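PDB 3RQB: acyl-CoA thioesterase from Alicyclobacillus acidocaldarius subsp. acidocaldarius, which probably hydrolyses acyl-CoA thioesters to free fatty acids and coenzyme A. Local coordinates for residues 64-69 / 107-112. Numbering follows the deposited sequence.
Sequences ALTVNF and TATAVF
Thr66 and Thr109 form the central hydrogen-bonded pair of two antiparallel strands. Thr66 N reaches Thr109 O at 3.0 Å, and Thr109 N returns to Thr66 O at 2.9 Å. Asn68 and Thr107 make a second two-bond pair, with Thr107 N to Asn68 O at 3.0 Å. At the other end Val111 N donates to Ala64 O, and the return bond from Ala64 N to Val111 O is weak.

Apolar contacts lie on the face of Leu65, Val67, Ala108 and Ala110. Leu65 has CG anti to its backbone N (chi1 179°), and its CD1 branch reaches across to Ala108 CB at 3.9 Å. CG2 of Val67 meets the same methyl at 4.0 Å. Helix 41-53 packs on this face through Ala45 and Met48.

The other face carries Thr66, Asn68, Thr107 and Thr109 and meets the second subunit. The Asn68 and Thr107 side chains cross at a slant, OD1 to OG1 3.3 Å. Asn68 OD1 accepts a hydrogen bond from Thr109 OG1 of the second subunit. A leucine at Asn68 would probably leave that threonine hydroxyl without its acceptor across the interface. The two strands are neighbours in the sheet that curves round helix 41-53, the hotdog fold of the N-terminal thioesterase domain.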
ATOM      1  N   ALA B  64      -3.387  -7.535   5.771  1.00 44.91           N
ATOM      2  CA  ALA B  64      -3.297  -6.327   4.972  1.00 39.95           C
ATOM      3  C   ALA B  64      -4.616  -6.023   4.278  1.00 44.90           C
ATOM      4  O   ALA B  64      -5.425  -6.920   4.040  1.00 47.45           O
ATOM      5  CB  ALA B  64      -2.179  -6.456   3.951  1.00 35.61           C
ATOM      6  N   LEU B  65      -4.816  -4.745   3.965  1.00 44.11           N
ATOM      7  CA  LEU B  65      -5.956  -4.292   3.183  1.00 39.43           C
ATOM      8  C   LEU B  65      -5.557  -3.184   2.211  1.00 44.96           C
ATOM      9  O   LEU B  65      -4.859  -2.237   2.582  1.00 48.37           O
ATOM     10  CB  LEU B  65      -7.068  -3.775   4.090  1.00 37.94           C
ATOM     11  CG  LEU B  65      -8.284  -3.272   3.299  1.00 42.81           C
ATOM     12  CD1 LEU B  65      -8.749  -4.303   2.260  1.00 43.62           C
ATOM     13  CD2 LEU B  65      -9.441  -2.884   4.213  1.00 43.58           C
ATOM     14  N   THR B  66      -6.001  -3.320   0.965  1.00 43.20           N
ATOM     15  CA  THR B  66      -5.853  -2.280  -0.039  1.00 37.55           C
ATOM     16  C   THR B  66      -7.228  -2.026  -0.618  1.00 41.17           C
ATOM     17  O   THR B  66      -7.863  -2.945  -1.136  1.00 42.43           O
ATOM     18  CB  THR B  66      -4.901  -2.701  -1.177  1.00 36.59           C
ATOM     19  OG1 THR B  66      -3.551  -2.756  -0.690  1.00 33.54           O
ATOM     20  CG2 THR B  66      -4.993  -1.715  -2.337  1.00 38.38           C
ATOM     21  N   VAL B  67      -7.696  -0.789  -0.493  1.00 42.97           N
ATOM     22  CA  VAL B  67      -8.993  -0.397  -1.024  1.00 38.44           C
ATOM     23  C   VAL B  67      -8.778   0.629  -2.103  1.00 34.58           C
ATOM     24  O   VAL B  67      -8.094   1.622  -1.887  1.00 37.49           O
ATOM     25  CB  VAL B  67      -9.883   0.283   0.038  1.00 41.98           C
ATOM     26  CG1 VAL B  67     -11.192   0.750  -0.589  1.00 39.27           C
ATOM     27  CG2 VAL B  67     -10.145  -0.637   1.217  1.00 36.78           C
ATOM     28  N   ASN B  68      -9.375   0.392  -3.261  1.00 39.08           N
ATOM     29  CA  ASN B  68      -9.332   1.352  -4.352  1.00 41.40           C
ATOM     30  C   ASN B  68     -10.720   1.939  -4.579  1.00 39.84           C
ATOM     31  O   ASN B  68     -11.687   1.191  -4.767  1.00 38.13           O
ATOM     32  CB  ASN B  68      -8.820   0.666  -5.614  1.00 43.24           C
ATOM     33  CG  ASN B  68      -7.654  -0.254  -5.327  1.00 55.43           C
ATOM     34  OD1 ASN B  68      -7.746  -1.474  -5.502  1.00 66.24           O
ATOM     35  ND2 ASN B  68      -6.559   0.321  -4.849  1.00 52.28           N
ATOM     36  N   PHE B  69     -10.827   3.269  -4.552  1.00 32.16           N
ATOM     37  CA  PHE B  69     -12.125   3.906  -4.748  1.00 33.37           C
ATOM     38  C   PHE B  69     -12.315   4.265  -6.223  1.00 40.15           C
ATOM     39  O   PHE B  69     -11.727   5.231  -6.741  1.00 28.32           O
ATOM     40  CB  PHE B  69     -12.250   5.161  -3.882  1.00 28.45           C
ATOM     41  CG  PHE B  69     -11.902   4.939  -2.429  1.00 32.27           C
ATOM     42  CD1 PHE B  69     -12.898   4.777  -1.478  1.00 35.66           C
ATOM     43  CD2 PHE B  69     -10.576   4.899  -2.012  1.00 31.65           C
ATOM     44  CE1 PHE B  69     -12.582   4.573  -0.133  1.00 33.83           C
ATOM     45  CE2 PHE B  69     -10.247   4.697  -0.663  1.00 29.15           C
ATOM     46  CZ  PHE B  69     -11.250   4.533   0.275  1.00 28.91           C
ATOM     47  N   THR B 107     -13.307  -1.310  -4.900  1.00 44.07           N
ATOM     48  CA  THR B 107     -12.675  -2.637  -4.849  1.00 51.56           C
ATOM     49  C   THR B 107     -11.577  -2.713  -3.795  1.00 56.52           C
ATOM     50  O   THR B 107     -10.979  -1.701  -3.418  1.00 57.69           O
ATOM     51  CB  THR B 107     -12.070  -3.103  -6.204  1.00 48.90           C
ATOM     52  OG1 THR B 107     -10.789  -2.484  -6.426  1.00 42.81           O
ATOM     53  CG2 THR B 107     -13.024  -2.802  -7.350  1.00 48.25           C
ATOM     54  N   ALA B 108     -11.315  -3.926  -3.326  1.00 51.41           N
ATOM     55  CA  ALA B 108     -10.346  -4.126  -2.267  1.00 48.18           C
ATOM     56  C   ALA B 108      -9.743  -5.514  -2.355  1.00 47.71           C
ATOM     57  O   ALA B 108     -10.363  -6.440  -2.879  1.00 51.00           O
ATOM     58  CB  ALA B 108     -11.000  -3.915  -0.904  1.00 45.57           C
ATOM     59  N   THR B 109      -8.527  -5.653  -1.849  1.00 42.32           N
ATOM     60  CA  THR B 109      -7.924  -6.964  -1.687  1.00 45.96           C
ATOM     61  C   THR B 109      -7.482  -7.080  -0.232  1.00 45.51           C
ATOM     62  O   THR B 109      -7.098  -6.088   0.397  1.00 39.45           O
ATOM     63  CB  THR B 109      -6.730  -7.206  -2.659  1.00 61.42           C
ATOM     64  OG1 THR B 109      -5.673  -6.274  -2.384  1.00 63.38           O
ATOM     65  CG2 THR B 109      -7.170  -7.059  -4.117  1.00 59.74           C
ATOM     66  N   ALA B 110      -7.554  -8.286   0.311  1.00 47.57           N
ATOM     67  CA  ALA B 110      -7.180  -8.485   1.701  1.00 43.89           C
ATOM     68  C   ALA B 110      -6.424  -9.786   1.911  1.00 47.52           C
ATOM     69  O   ALA B 110      -6.619 -10.780   1.192  1.00 48.78           O
ATOM     70  CB  ALA B 110      -8.413  -8.432   2.606  1.00 30.61           C
ATOM     71  N   VAL B 111      -5.561  -9.770   2.917  1.00 39.92           N
ATOM     72  CA  VAL B 111      -4.827 -10.953   3.282  1.00 34.93           C
ATOM     73  C   VAL B 111      -5.139 -11.300   4.720  1.00 38.25           C
ATOM     74  O   VAL B 111      -4.946 -10.486   5.612  1.00 32.97           O
ATOM     75  CB  VAL B 111      -3.329 -10.723   3.133  1.00 29.40           C
ATOM     76  CG1 VAL B 111      -2.583 -12.032   3.315  1.00 25.07           C
ATOM     77  CG2 VAL B 111      -3.032 -10.113   1.761  1.00 34.14           C
ATOM     78  N   PHE B 112      -5.627 -12.516   4.937  1.00 47.94           N
ATOM     79  CA  PHE B 112      -5.844 -13.042   6.280  1.00 48.30           C
ATOM     80  C   PHE B 112      -4.843 -14.138   6.536  1.00 45.07           C
ATOM     81  O   PHE B 112      -4.411 -14.814   5.609  1.00 47.34           O
ATOM     82  CB  PHE B 112      -7.237 -13.634   6.416  1.00 49.72           C
ATOM     83  CG  PHE B 112      -8.307 -12.616   6.561  1.00 55.80           C
ATOM     84  CD1 PHE B 112      -8.644 -11.789   5.502  1.00 58.34           C
ATOM     85  CD2 PHE B 112      -8.989 -12.488   7.755  1.00 60.83           C
ATOM     86  CE1 PHE B 112      -9.647 -10.851   5.632  1.00 56.22           C
ATOM     87  CE2 PHE B 112      -9.992 -11.550   7.891  1.00 63.89           C
ATOM     88  CZ  PHE B 112     -10.322 -10.729   6.827  1.00 57.44           C
TER